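Local coordinates for FAD-binding oxidoreductase (Gulosibacter chungangensis, PDB 7PBG), which oxidises 4-ethylphenol with a covalently bound FAD, a dehydrogenation that probably yields 4-vinylphenol, at residues L153-V158 / A385-F390; V167-Y172 / A275-N280. One frame throughout, in Å; residues are numbered along the deposited sequence.

Interaction 1: L153-V158 / A385-F390; sequences LDWGSV and AVFDWF. With FAD (flavin-adenine dinucleotide), chain C.
The FAD site of this PCMH-type flavoprotein is lined at the dimethylbenzene end of the flavin by a small apolar cluster of Leu153, Trp155 and Phe387. Leu153 and Trp155 belong to the type I beta turn Leu153-Gly156 of the FAD-binding domain. Phe387 sits on the 3-10 segment 385-388 of the other domain. The two aromatic rings meet rim to rim: Trp155 CZ2 lies 3.9 Å from Phe387 CE2, and each atom is near the plane of the other ring. The contact is therefore not a face stack. Leu153 fills the corner beside them, with CD1 4.3 Å from Phe387 CZ. The same CD1 lies 3.9 Å from FAD C8. Leu153 CB packs over one face of the Trp155 indole, toward its rim. Trp155 CG stands between the backbone N and the carbonyl carbon (chi1 57°), which folds the indole back over Leu153. Phe387 also makes an edge-to-face pair with Phe45. Further along, Gly156 CA lies 3.5 Å from FAD O4' of the ribityl chain. Ser157 N donates to FAD O2P at 2.8 Å. At the flavin rim, Phe387 CE1 is 3.8 Å from the methyl carbon C8M of FAD.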
ATOM      1  N   LEU A 153     -14.026   5.274  17.994  1.00 20.31           N
ATOM      2  CA  LEU A 153     -14.107   6.393  18.961  1.00 19.93           C
ATOM      3  C   LEU A 153     -13.705   7.711  18.290  1.00 19.30           C
ATOM      4  O   LEU A 153     -12.626   7.788  17.700  1.00 20.03           O
ATOM      5  CB  LEU A 153     -13.220   6.025  20.152  1.00 21.22           C
ATOM      6  CG  LEU A 153     -13.660   4.764  20.881  1.00 23.10           C
ATOM      7  CD1 LEU A 153     -12.598   4.338  21.910  1.00 25.42           C
ATOM      8  CD2 LEU A 153     -14.985   4.983  21.555  1.00 23.68           C
ATOM      9  N   ASP A 154     -14.505   8.767  18.443  1.00 20.16           N
ATOM     10  CA  ASP A 154     -14.325   9.988  17.623  1.00 19.99           C
ATOM     11  C   ASP A 154     -13.146  10.848  18.078  1.00 19.72           C
ATOM     12  O   ASP A 154     -12.780  11.787  17.349  1.00 21.19           O
ATOM     13  CB  ASP A 154     -15.597  10.820  17.522  1.00 21.45           C
ATOM     14  CG  ASP A 154     -16.059  11.503  18.794  1.00 27.11           C
ATOM     15  OD1 ASP A 154     -15.221  11.874  19.607  1.00 26.57           O
ATOM     16  OD2 ASP A 154     -17.235  11.825  18.841  1.00 33.27           O
ATOM     17  N   TRP A 155     -12.534  10.529  19.216  1.00 19.30           N
ATOM     18  CA  TRP A 155     -11.325  11.204  19.737  1.00 19.99           C
ATOM     19  C   TRP A 155     -10.051  10.602  19.138  1.00 17.75           C
ATOM     20  O   TRP A 155      -8.958  11.153  19.447  1.00 19.26           O
ATOM     21  CB  TRP A 155     -11.269  11.103  21.277  1.00 19.48           C
ATOM     22  CG  TRP A 155     -11.307   9.736  21.884  1.00 20.83           C
ATOM     23  CD1 TRP A 155     -10.473   8.662  21.660  1.00 20.49           C
ATOM     24  CD2 TRP A 155     -12.210   9.306  22.933  1.00 21.43           C
ATOM     25  NE1 TRP A 155     -10.774   7.630  22.501  1.00 18.50           N
ATOM     26  CE2 TRP A 155     -11.871   7.971  23.252  1.00 20.85           C
ATOM     27  CE3 TRP A 155     -13.283   9.905  23.601  1.00 24.28           C
ATOM     28  CZ2 TRP A 155     -12.544   7.243  24.233  1.00 26.15           C
ATOM     29  CZ3 TRP A 155     -13.974   9.170  24.549  1.00 24.73           C
ATOM     30  CH2 TRP A 155     -13.587   7.874  24.881  1.00 24.07           C
ATOM     31  N   GLY A 156     -10.146   9.512  18.384  1.00 17.85           N
ATOM     32  CA  GLY A 156      -8.988   8.942  17.672  1.00 19.62           C
ATOM     33  C   GLY A 156      -8.362   9.970  16.746  1.00 18.08           C
ATOM     34  O   GLY A 156      -9.093  10.772  16.145  1.00 18.14           O
ATOM     35  N   SER A 157      -7.039  10.032  16.681  1.00 17.87           N
ATOM     36  CA  SER A 157      -6.266  10.887  15.741  1.00 17.41           C
ATOM     37  C   SER A 157      -6.252  10.307  14.323  1.00 18.10           C
ATOM     38  O   SER A 157      -5.896   9.093  14.125  1.00 16.74           O
ATOM     39  CB  SER A 157      -4.842  11.090  16.243  1.00 17.97           C
ATOM     40  OG  SER A 157      -4.031  11.594  15.207  1.00 17.68           O
ATOM     41  N   VAL A 158      -6.631  11.084  13.315  1.00 19.86           N
ATOM     42  CA  VAL A 158      -6.591  10.574  11.913  1.00 18.70           C
ATOM     43  C   VAL A 158      -5.195  10.046  11.641  1.00 18.61           C
ATOM     44  O   VAL A 158      -5.038   8.879  11.152  1.00 19.35           O
ATOM     45  CB  VAL A 158      -7.043  11.666  10.936  1.00 20.99           C
ATOM     46  CG1 VAL A 158      -7.000  11.198   9.479  1.00 22.18           C
ATOM     47  CG2 VAL A 158      -8.395  12.202  11.317  1.00 20.66           C
ATOM     48  N   ALA A 385     -19.246   3.399  25.850  1.00 16.55           N
ATOM     49  CA  ALA A 385     -20.097   2.779  26.884  1.00 17.69           C
ATOM     50  C   ALA A 385     -19.507   1.472  27.433  1.00 17.59           C
ATOM     51  O   ALA A 385     -19.815   1.102  28.585  1.00 19.23           O
ATOM     52  CB  ALA A 385     -21.449   2.555  26.248  1.00 19.31           C
ATOM     53  N   VAL A 386     -18.659   0.767  26.671  1.00 18.65           N
ATOM     54  CA  VAL A 386     -18.103  -0.507  27.172  1.00 18.68           C
ATOM     55  C   VAL A 386     -17.259  -0.228  28.427  1.00 19.10           C
ATOM     56  O   VAL A 386     -17.131  -1.139  29.244  1.00 18.51           O
ATOM     57  CB  VAL A 386     -17.303  -1.301  26.118  1.00 18.57           C
ATOM     58  CG1 VAL A 386     -18.144  -1.543  24.897  1.00 20.36           C
ATOM     59  CG2 VAL A 386     -15.975  -0.669  25.766  1.00 21.33           C
ATOM     60  N   PHE A 387     -16.725   0.993  28.597  1.00 18.95           N
ATOM     61  CA  PHE A 387     -15.906   1.398  29.778  1.00 19.86           C
ATOM     62  C   PHE A 387     -16.764   1.401  31.055  1.00 20.29           C
ATOM     63  O   PHE A 387     -16.223   1.444  32.175  1.00 19.87           O
ATOM     64  CB  PHE A 387     -15.232   2.770  29.592  1.00 19.41           C
ATOM     65  CG  PHE A 387     -14.410   2.913  28.346  1.00 18.74           C
ATOM     66  CD1 PHE A 387     -13.725   1.824  27.849  1.00 19.34           C
ATOM     67  CD2 PHE A 387     -14.338   4.112  27.656  1.00 22.04           C
ATOM     68  CE1 PHE A 387     -13.016   1.918  26.670  1.00 20.43           C
ATOM     69  CE2 PHE A 387     -13.560   4.222  26.518  1.00 23.07           C
ATOM     70  CZ  PHE A 387     -12.913   3.113  26.016  1.00 21.87           C
ATOM     71  N   ASP A 388     -18.082   1.420  30.900  1.00 18.80           N
ATOM     72  CA  ASP A 388     -19.018   1.502  32.041  1.00 19.99           C
ATOM     73  C   ASP A 388     -19.658   0.138  32.260  1.00 20.38           C
ATOM     74  O   ASP A 388     -20.511   0.031  33.141  1.00 20.39           O
ATOM     75  CB  ASP A 388     -20.080   2.601  31.851  1.00 20.60           C
ATOM     76  CG  ASP A 388     -19.496   4.000  31.789  1.00 25.00           C
ATOM     77  OD1 ASP A 388     -18.520   4.263  32.503  1.00 24.44           O
ATOM     78  OD2 ASP A 388     -19.980   4.783  30.970  1.00 25.88           O
ATOM     79  N   TRP A 389     -19.252  -0.900  31.517  1.00 18.34           N
ATOM     80  CA  TRP A 389     -19.869  -2.249  31.658  1.00 18.36           C
ATOM     81  C   TRP A 389     -19.829  -2.698  33.114  1.00 18.72           C
ATOM     82  O   TRP A 389     -20.799  -3.283  33.601  1.00 17.66           O
ATOM     83  CB  TRP A 389     -19.075  -3.203  30.777  1.00 18.22           C
ATOM     84  CG  TRP A 389     -19.511  -4.628  30.728  1.00 17.21           C
ATOM     85  CD1 TRP A 389     -18.724  -5.690  31.050  1.00 17.79           C
ATOM     86  CD2 TRP A 389     -20.741  -5.183  30.239  1.00 16.48           C
ATOM     87  NE1 TRP A 389     -19.383  -6.854  30.851  1.00 18.35           N
ATOM     88  CE2 TRP A 389     -20.600  -6.589  30.290  1.00 17.39           C
ATOM     89  CE3 TRP A 389     -21.924  -4.653  29.713  1.00 18.30           C
ATOM     90  CZ2 TRP A 389     -21.614  -7.440  29.880  1.00 17.29           C
ATOM     91  CZ3 TRP A 389     -22.936  -5.491  29.309  1.00 20.24           C
ATOM     92  CH2 TRP A 389     -22.769  -6.877  29.403  1.00 18.81           C
ATOM     93  N   PHE A 390     -18.697  -2.429  33.760  1.00 17.70           N
ATOM     94  CA  PHE A 390     -18.549  -2.422  35.231  1.00 19.33           C
ATOM     95  C   PHE A 390     -17.536  -1.330  35.562  1.00 20.20           C
ATOM     96  O   PHE A 390     -16.825  -0.836  34.679  1.00 18.45           O
ATOM     97  CB  PHE A 390     -18.165  -3.816  35.731  1.00 18.21           C
ATOM     98  CG  PHE A 390     -16.939  -4.398  35.079  1.00 19.10           C
ATOM     99  CD1 PHE A 390     -15.691  -3.913  35.413  1.00 19.18           C
ATOM    100  CD2 PHE A 390     -17.040  -5.422  34.154  1.00 18.97           C
ATOM    101  CE1 PHE A 390     -14.555  -4.468  34.847  1.00 20.19           C
ATOM    102  CE2 PHE A 390     -15.917  -5.935  33.535  1.00 19.72           C
ATOM    103  CZ  PHE A 390     -14.670  -5.472  33.901  1.00 18.37           C
TER
HETATM  104  PA  FAD C 601      -1.921   7.779  19.021  1.00 17.83           P
HETATM  105  O1A FAD C 601      -1.986   7.230  20.409  1.00 19.12           O
HETATM  106  O2A FAD C 601      -1.663   9.255  18.841  1.00 18.25           O
HETATM  107  O5B FAD C 601      -0.802   7.000  18.246  1.00 16.85           O
HETATM  108  C5B FAD C 601      -0.676   5.587  18.328  1.00 16.90           C
HETATM  109  C4B FAD C 601       0.774   5.242  18.095  1.00 18.48           C
HETATM  110  O4B FAD C 601       1.180   5.614  16.745  1.00 18.57           O
HETATM  111  C3B FAD C 601       1.791   5.960  18.997  1.00 18.55           C
HETATM  112  O3B FAD C 601       1.912   5.312  20.261  1.00 20.59           O
HETATM  113  C2B FAD C 601       3.056   5.971  18.124  1.00 17.53           C
HETATM  114  O2B FAD C 601       3.701   4.715  18.222  1.00 19.38           O
HETATM  115  C1B FAD C 601       2.465   6.212  16.739  1.00 18.00           C
HETATM  116  N9A FAD C 601       2.318   7.598  16.381  1.00 19.11           N
HETATM  117  C8A FAD C 601       1.173   8.326  16.454  1.00 18.78           C
HETATM  118  N7A FAD C 601       1.339   9.548  16.040  1.00 19.27           N
HETATM  119  C5A FAD C 601       2.676   9.648  15.736  1.00 17.77           C
HETATM  120  C6A FAD C 601       3.441  10.689  15.200  1.00 18.35           C
HETATM  121  N6A FAD C 601       2.949  11.912  14.962  1.00 18.32           N
HETATM  122  N1A FAD C 601       4.755  10.444  14.999  1.00 20.84           N
HETATM  123  C2A FAD C 601       5.235   9.198  15.250  1.00 20.42           C
HETATM  124  N3A FAD C 601       4.597   8.135  15.722  1.00 20.79           N
HETATM  125  C4A FAD C 601       3.301   8.435  15.947  1.00 18.14           C
HETATM  126  N1  FAD C 601      -8.641   1.039  16.742  1.00 17.95           N
HETATM  127  C2  FAD C 601      -8.901   0.963  15.449  1.00 15.61           C
HETATM  128  O2  FAD C 601      -7.993   1.136  14.595  1.00 16.24           O
HETATM  129  N3  FAD C 601     -10.156   0.787  14.992  1.00 17.11           N
HETATM  130  C4  FAD C 601     -11.220   0.584  15.824  1.00 19.16           C
HETATM  131  O4  FAD C 601     -12.369   0.499  15.348  1.00 23.78           O
HETATM  132  C4X FAD C 601     -10.989   0.607  17.186  1.00 20.22           C
HETATM  133  N5  FAD C 601     -12.005   0.397  17.980  1.00 21.11           N
HETATM  134  C5X FAD C 601     -11.748   0.438  19.329  1.00 19.81           C
HETATM  135  C6  FAD C 601     -12.826   0.240  20.202  1.00 20.38           C
HETATM  136  C7  FAD C 601     -12.675   0.320  21.573  1.00 19.88           C
HETATM  137  C7M FAD C 601     -13.876   0.116  22.473  1.00 20.17           C
HETATM  138  C8  FAD C 601     -11.398   0.620  22.093  1.00 19.02           C
HETATM  139  C8M FAD C 601     -11.184   0.716  23.573  1.00 21.45           C
HETATM  140  C9  FAD C 601     -10.322   0.782  21.244  1.00 19.25           C
HETATM  141  C9A FAD C 601     -10.462   0.714  19.846  1.00 17.27           C
HETATM  142  N10 FAD C 601      -9.411   0.932  18.960  1.00 19.66           N
HETATM  143  C10 FAD C 601      -9.645   0.898  17.593  1.00 18.36           C
HETATM  144  C1' FAD C 601      -8.052   1.310  19.429  1.00 17.57           C
HETATM  145  C2' FAD C 601      -7.853   2.828  19.562  1.00 19.28           C
HETATM  146  O2' FAD C 601      -9.017   3.462  20.192  1.00 21.73           O
HETATM  147  C3' FAD C 601      -7.645   3.584  18.233  1.00 18.67           C
HETATM  148  O3' FAD C 601      -6.770   2.865  17.397  1.00 18.55           O
HETATM  149  C4' FAD C 601      -7.124   5.021  18.362  1.00 18.94           C
HETATM  150  O4' FAD C 601      -7.485   5.781  17.197  1.00 22.16           O
HETATM  151  C5' FAD C 601      -5.632   5.045  18.554  1.00 16.78           C
HETATM  152  O5' FAD C 601      -5.214   6.167  19.343  1.00 19.89           O
HETATM  153  P   FAD C 601      -4.790   7.550  18.668  1.00 19.61           P
HETATM  154  O1P FAD C 601      -4.892   8.626  19.707  1.00 19.52           O
HETATM  155  O2P FAD C 601      -5.612   7.683  17.426  1.00 19.17           O
HETATM  156  O3P FAD C 601      -3.260   7.333  18.255  1.00 18.08           O

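Interaction 2: V167-Y172 / A275-N280; sequences VGYTPY and APIVRN. With FAD (flavin-adenine dinucleotide), chain C.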
ATOM      1  N   VAL A 167      -7.990   0.961  11.648  1.00 17.49           N
ATOM      2  CA  VAL A 167      -9.064   0.694  10.657  1.00 18.31           C
ATOM      3  C   VAL A 167     -10.359   1.323  11.104  1.00 18.74           C
ATOM      4  O   VAL A 167     -10.604   1.511  12.316  1.00 20.97           O
ATOM      5  CB  VAL A 167      -9.293  -0.807  10.410  1.00 20.48           C
ATOM      6  CG1 VAL A 167      -8.036  -1.459   9.863  1.00 22.57           C
ATOM      7  CG2 VAL A 167      -9.779  -1.516  11.666  1.00 23.86           C
ATOM      8  N   GLY A 168     -11.190   1.548  10.100  1.00 18.86           N
ATOM      9  CA  GLY A 168     -12.589   1.921  10.291  1.00 18.23           C
ATOM     10  C   GLY A 168     -13.480   0.941   9.593  1.00 20.11           C
ATOM     11  O   GLY A 168     -13.129  -0.230   9.516  1.00 19.42           O
ATOM     12  N   TYR A 169     -14.581   1.413   9.022  1.00 19.21           N
ATOM     13  CA  TYR A 169     -15.691   0.505   8.656  1.00 20.43           C
ATOM     14  C   TYR A 169     -16.302   0.894   7.321  1.00 19.22           C
ATOM     15  O   TYR A 169     -17.319   0.243   6.978  1.00 21.67           O
ATOM     16  CB  TYR A 169     -16.735   0.493   9.776  1.00 18.81           C
ATOM     17  CG  TYR A 169     -16.101   0.017  11.042  1.00 19.91           C
ATOM     18  CD1 TYR A 169     -15.842  -1.330  11.206  1.00 20.14           C
ATOM     19  CD2 TYR A 169     -15.530   0.902  11.919  1.00 21.25           C
ATOM     20  CE1 TYR A 169     -15.112  -1.795  12.288  1.00 24.32           C
ATOM     21  CE2 TYR A 169     -14.767   0.459  12.976  1.00 23.80           C
ATOM     22  CZ  TYR A 169     -14.587  -0.897  13.179  1.00 23.74           C
ATOM     23  OH  TYR A 169     -13.835  -1.379  14.224  1.00 25.26           O
ATOM     24  N   THR A 170     -15.808   1.951   6.656  1.00 17.05           N
ATOM     25  CA  THR A 170     -16.363   2.293   5.320  1.00 16.61           C
ATOM     26  C   THR A 170     -15.608   1.509   4.254  1.00 15.89           C
ATOM     27  O   THR A 170     -14.694   0.748   4.548  1.00 15.59           O
ATOM     28  CB  THR A 170     -16.436   3.788   5.059  1.00 15.84           C
ATOM     29  OG1 THR A 170     -15.178   4.250   4.559  1.00 17.45           O
ATOM     30  CG2 THR A 170     -16.867   4.589   6.268  1.00 17.19           C
ATOM     31  N   PRO A 171     -15.885   1.701   2.945  1.00 16.08           N
ATOM     32  CA  PRO A 171     -15.007   1.089   1.941  1.00 17.87           C
ATOM     33  C   PRO A 171     -13.555   1.588   2.090  1.00 17.55           C
ATOM     34  O   PRO A 171     -12.656   0.881   1.677  1.00 18.90           O
ATOM     35  CB  PRO A 171     -15.601   1.562   0.620  1.00 17.58           C
ATOM     36  CG  PRO A 171     -17.054   1.738   0.946  1.00 17.60           C
ATOM     37  CD  PRO A 171     -17.045   2.364   2.335  1.00 17.28           C
ATOM     38  N   TYR A 172     -13.362   2.779   2.664  1.00 16.20           N
ATOM     39  CA  TYR A 172     -12.007   3.344   2.978  1.00 16.52           C
ATOM     40  C   TYR A 172     -11.518   2.891   4.360  1.00 16.80           C
ATOM     41  O   TYR A 172     -10.684   3.611   4.948  1.00 16.98           O
ATOM     42  CB  TYR A 172     -12.005   4.878   2.837  1.00 17.12           C
ATOM     43  CG  TYR A 172     -11.815   5.385   1.432  1.00 15.71           C
ATOM     44  CD1 TYR A 172     -12.500   4.833   0.351  1.00 17.42           C
ATOM     45  CD2 TYR A 172     -10.935   6.407   1.163  1.00 16.81           C
ATOM     46  CE1 TYR A 172     -12.314   5.312  -0.935  1.00 18.27           C
ATOM     47  CE2 TYR A 172     -10.725   6.883  -0.122  1.00 16.98           C
ATOM     48  CZ  TYR A 172     -11.452   6.362  -1.168  1.00 17.83           C
ATOM     49  OH  TYR A 172     -11.222   6.870  -2.412  1.00 17.97           O
ATOM     50  N   ALA A 275     -16.198  -4.047   4.427  1.00 20.60           N
ATOM     51  CA  ALA A 275     -16.050  -5.278   5.224  1.00 22.45           C
ATOM     52  C   ALA A 275     -17.033  -5.199   6.392  1.00 21.23           C
ATOM     53  O   ALA A 275     -17.017  -4.237   7.147  1.00 21.60           O
ATOM     54  CB  ALA A 275     -14.631  -5.396   5.685  1.00 24.59           C
ATOM     55  N   PRO A 276     -18.036  -6.099   6.469  1.00 21.01           N
ATOM     56  CA  PRO A 276     -18.936  -6.051   7.595  1.00 19.75           C
ATOM     57  C   PRO A 276     -18.251  -6.545   8.868  1.00 23.53           C
ATOM     58  O   PRO A 276     -17.222  -7.195   8.782  1.00 24.76           O
ATOM     59  CB  PRO A 276     -20.136  -6.897   7.143  1.00 19.41           C
ATOM     60  CG  PRO A 276     -19.523  -7.892   6.176  1.00 21.08           C
ATOM     61  CD  PRO A 276     -18.386  -7.165   5.502  1.00 20.43           C
ATOM     62  N   ILE A 277     -18.836  -6.217  10.003  1.00 19.36           N
ATOM     63  CA  ILE A 277     -18.395  -6.754  11.314  1.00 19.57           C
ATOM     64  C   ILE A 277     -19.345  -7.884  11.721  1.00 18.80           C
ATOM     65  O   ILE A 277     -20.525  -7.874  11.380  1.00 17.00           O
ATOM     66  CB  ILE A 277     -18.296  -5.642  12.375  1.00 19.84           C
ATOM     67  CG1 ILE A 277     -19.628  -4.954  12.620  1.00 20.93           C
ATOM     68  CG2 ILE A 277     -17.228  -4.630  11.969  1.00 20.11           C
ATOM     69  CD1 ILE A 277     -19.645  -4.007  13.822  1.00 23.10           C
ATOM     70  N   VAL A 278     -18.833  -8.782  12.518  1.00 17.18           N
ATOM     71  CA  VAL A 278     -19.635  -9.899  13.075  1.00 16.79           C
ATOM     72  C   VAL A 278     -19.356  -9.886  14.564  1.00 19.89           C
ATOM     73  O   VAL A 278     -18.217 -10.275  14.950  1.00 21.64           O
ATOM     74  CB  VAL A 278     -19.292 -11.261  12.444  1.00 19.38           C
ATOM     75  CG1 VAL A 278     -20.292 -12.299  12.932  1.00 20.84           C
ATOM     76  CG2 VAL A 278     -19.259 -11.199  10.923  1.00 20.90           C
ATOM     77  N   ARG A 279     -20.262  -9.333  15.366  1.00 18.65           N
ATOM     78  CA  ARG A 279     -19.959  -9.268  16.816  1.00 20.21           C
ATOM     79  C   ARG A 279     -20.843 -10.220  17.597  1.00 17.56           C
ATOM     80  O   ARG A 279     -21.985 -10.544  17.193  1.00 17.88           O
ATOM     81  CB  ARG A 279     -20.059  -7.855  17.375  1.00 24.25           C
ATOM     82  CG  ARG A 279     -21.318  -7.113  17.057  1.00 29.47           C
ATOM     83  CD  ARG A 279     -21.214  -5.791  17.823  1.00 32.13           C
ATOM     84  NE  ARG A 279     -20.019  -4.955  17.678  1.00 28.93           N
ATOM     85  CZ  ARG A 279     -19.922  -3.715  18.203  1.00 34.03           C
ATOM     86  NH1 ARG A 279     -20.910  -3.210  18.937  1.00 29.00           N
ATOM     87  NH2 ARG A 279     -18.823  -2.998  18.030  1.00 33.42           N
ATOM     88  N   ASN A 280     -20.339 -10.585  18.762  1.00 19.13           N
ATOM     89  CA  ASN A 280     -21.138 -11.405  19.694  1.00 18.81           C
ATOM     90  C   ASN A 280     -22.091 -10.508  20.478  1.00 19.32           C
ATOM     91  O   ASN A 280     -21.903  -9.281  20.544  1.00 18.98           O
ATOM     92  CB  ASN A 280     -20.273 -12.290  20.563  1.00 18.76           C
ATOM     93  CG  ASN A 280     -19.429 -11.602  21.607  1.00 20.39           C
ATOM     94  OD1 ASN A 280     -19.182 -10.399  21.562  1.00 19.76           O
ATOM     95  ND2 ASN A 280     -18.940 -12.402  22.535  1.00 21.48           N
TER
HETATM   96  PA  FAD C 601      -1.921   7.779  19.021  1.00 17.83           P
HETATM   97  O1A FAD C 601      -1.986   7.230  20.409  1.00 19.12           O
HETATM   98  O2A FAD C 601      -1.663   9.255  18.841  1.00 18.25           O
HETATM   99  O5B FAD C 601      -0.802   7.000  18.246  1.00 16.85           O
HETATM  100  C5B FAD C 601      -0.676   5.587  18.328  1.00 16.90           C
HETATM  101  C4B FAD C 601       0.774   5.242  18.095  1.00 18.48           C
HETATM  102  O4B FAD C 601       1.180   5.614  16.745  1.00 18.57           O
HETATM  103  C3B FAD C 601       1.791   5.960  18.997  1.00 18.55           C
HETATM  104  O3B FAD C 601       1.912   5.312  20.261  1.00 20.59           O
HETATM  105  C2B FAD C 601       3.056   5.971  18.124  1.00 17.53           C
HETATM  106  O2B FAD C 601       3.701   4.715  18.222  1.00 19.38           O
HETATM  107  C1B FAD C 601       2.465   6.212  16.739  1.00 18.00           C
HETATM  108  N9A FAD C 601       2.318   7.598  16.381  1.00 19.11           N
HETATM  109  C8A FAD C 601       1.173   8.326  16.454  1.00 18.78           C
HETATM  110  N7A FAD C 601       1.339   9.548  16.040  1.00 19.27           N
HETATM  111  C5A FAD C 601       2.676   9.648  15.736  1.00 17.77           C
HETATM  112  C6A FAD C 601       3.441  10.689  15.200  1.00 18.35           C
HETATM  113  N6A FAD C 601       2.949  11.912  14.962  1.00 18.32           N
HETATM  114  N1A FAD C 601       4.755  10.444  14.999  1.00 20.84           N
HETATM  115  C2A FAD C 601       5.235   9.198  15.250  1.00 20.42           C
HETATM  116  N3A FAD C 601       4.597   8.135  15.722  1.00 20.79           N
HETATM  117  C4A FAD C 601       3.301   8.435  15.947  1.00 18.14           C
HETATM  118  N1  FAD C 601      -8.641   1.039  16.742  1.00 17.95           N
HETATM  119  C2  FAD C 601      -8.901   0.963  15.449  1.00 15.61           C
HETATM  120  O2  FAD C 601      -7.993   1.136  14.595  1.00 16.24           O
HETATM  121  N3  FAD C 601     -10.156   0.787  14.992  1.00 17.11           N
HETATM  122  C4  FAD C 601     -11.220   0.584  15.824  1.00 19.16           C
HETATM  123  O4  FAD C 601     -12.369   0.499  15.348  1.00 23.78           O
HETATM  124  C4X FAD C 601     -10.989   0.607  17.186  1.00 20.22           C
HETATM  125  N5  FAD C 601     -12.005   0.397  17.980  1.00 21.11           N
HETATM  126  C5X FAD C 601     -11.748   0.438  19.329  1.00 19.81           C
HETATM  127  C6  FAD C 601     -12.826   0.240  20.202  1.00 20.38           C
HETATM  128  C7  FAD C 601     -12.675   0.320  21.573  1.00 19.88           C
HETATM  129  C7M FAD C 601     -13.876   0.116  22.473  1.00 20.17           C
HETATM  130  C8  FAD C 601     -11.398   0.620  22.093  1.00 19.02           C
HETATM  131  C8M FAD C 601     -11.184   0.716  23.573  1.00 21.45           C
HETATM  132  C9  FAD C 601     -10.322   0.782  21.244  1.00 19.25           C
HETATM  133  C9A FAD C 601     -10.462   0.714  19.846  1.00 17.27           C
HETATM  134  N10 FAD C 601      -9.411   0.932  18.960  1.00 19.66           N
HETATM  135  C10 FAD C 601      -9.645   0.898  17.593  1.00 18.36           C
HETATM  136  C1' FAD C 601      -8.052   1.310  19.429  1.00 17.57           C
HETATM  137  C2' FAD C 601      -7.853   2.828  19.562  1.00 19.28           C
HETATM  138  O2' FAD C 601      -9.017   3.462  20.192  1.00 21.73           O
HETATM  139  C3' FAD C 601      -7.645   3.584  18.233  1.00 18.67           C
HETATM  140  O3' FAD C 601      -6.770   2.865  17.397  1.00 18.55           O
HETATM  141  C4' FAD C 601      -7.124   5.021  18.362  1.00 18.94           C
HETATM  142  O4' FAD C 601      -7.485   5.781  17.197  1.00 22.16           O
HETATM  143  C5' FAD C 601      -5.632   5.045  18.554  1.00 16.78           C
HETATM  144  O5' FAD C 601      -5.214   6.167  19.343  1.00 19.89           O
HETATM  145  P   FAD C 601      -4.790   7.550  18.668  1.00 19.61           P
HETATM  146  O1P FAD C 601      -4.892   8.626  19.707  1.00 19.52           O
HETATM  147  O2P FAD C 601      -5.612   7.683  17.426  1.00 19.17           O
HETATM  148  O3P FAD C 601      -3.260   7.333  18.255  1.00 18.08           O
HETATM  149  O   HOH W   1     -18.487  -2.106   7.350  1.00 23.25           O
HETATM  150  O   HOH W   2     -14.206  -2.003   4.368  1.00 28.64           O
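Tyr169 and Ile277 join the FAD-binding domain to the large antiparallel sheet that holds strand 277-280, beside the pyrimidine end of the flavin. The loop 167-172 starts at the cofactor and passes beside the start of strand 277-280. Val167 grips the flavin edge with its backbone. Val167 N donates to FAD O2 at 3.0 Å, and Val167 O accepts from FAD N3 at 2.8 Å. Both bonds are fairly straight, near 160°. Gly168 then leads to Tyr169, whose ring lies between the flavin and the strand. Tyr169 OH donates to FAD O4 at 2.6 Å, and O4 lies near the plane of the phenol ring. CG is anti to the carbonyl carbon (chi1 -60°), and this carries the ring back toward the flavin. The methyl CG2 of Ile277 comes obliquely to the ring, 3.6 Å from Tyr169 CE1, and the two side chains cross at about a right angle. Arg371 makes a cation-pi contact with the same ring. A phenylalanine here would probably leave FAD O4 without this hydroxyl donor. Beyond Tyr169 the loop is joined to Ala275 through water. One water donates to both Tyr169 O and Ala275 O, two acceptors that could not bond each other directly. At Thr170 a second water accepts from Ala275 N at 2.9 Å and donates to Thr170 O at 2.8 Å. Thr170 OG1 accepts from Tyr172 N, which forms an ST turn, and Asp149 also bonds this hydroxyl. At the end of the segment, Tyr172 OH is hydrogen-bonded to Arg436 NH2 of the second subunit.

How the interactions relate
Both interactions bring the FAD-binding domain against the other domain around one flavin, but at different ends of its ring system. Interaction 1 is partly buried and lies by the methyl groups. Its cross-segment chemistry is wholly apolar. Interaction 2 is buried and lies by the pyrimidine ring. It pairs one apolar contact with water bridges between backbones, and its loop gives the flavin polar bonds. The segments 153-158 and 167-172 flank helix 158-163. Segment 385-390 precedes sheet strand 393-402, whereas 275-280 enters strand 277-280 of the same sheet. The centres are about 16 Å apart, and the two contacts do not touch. FAD connects them.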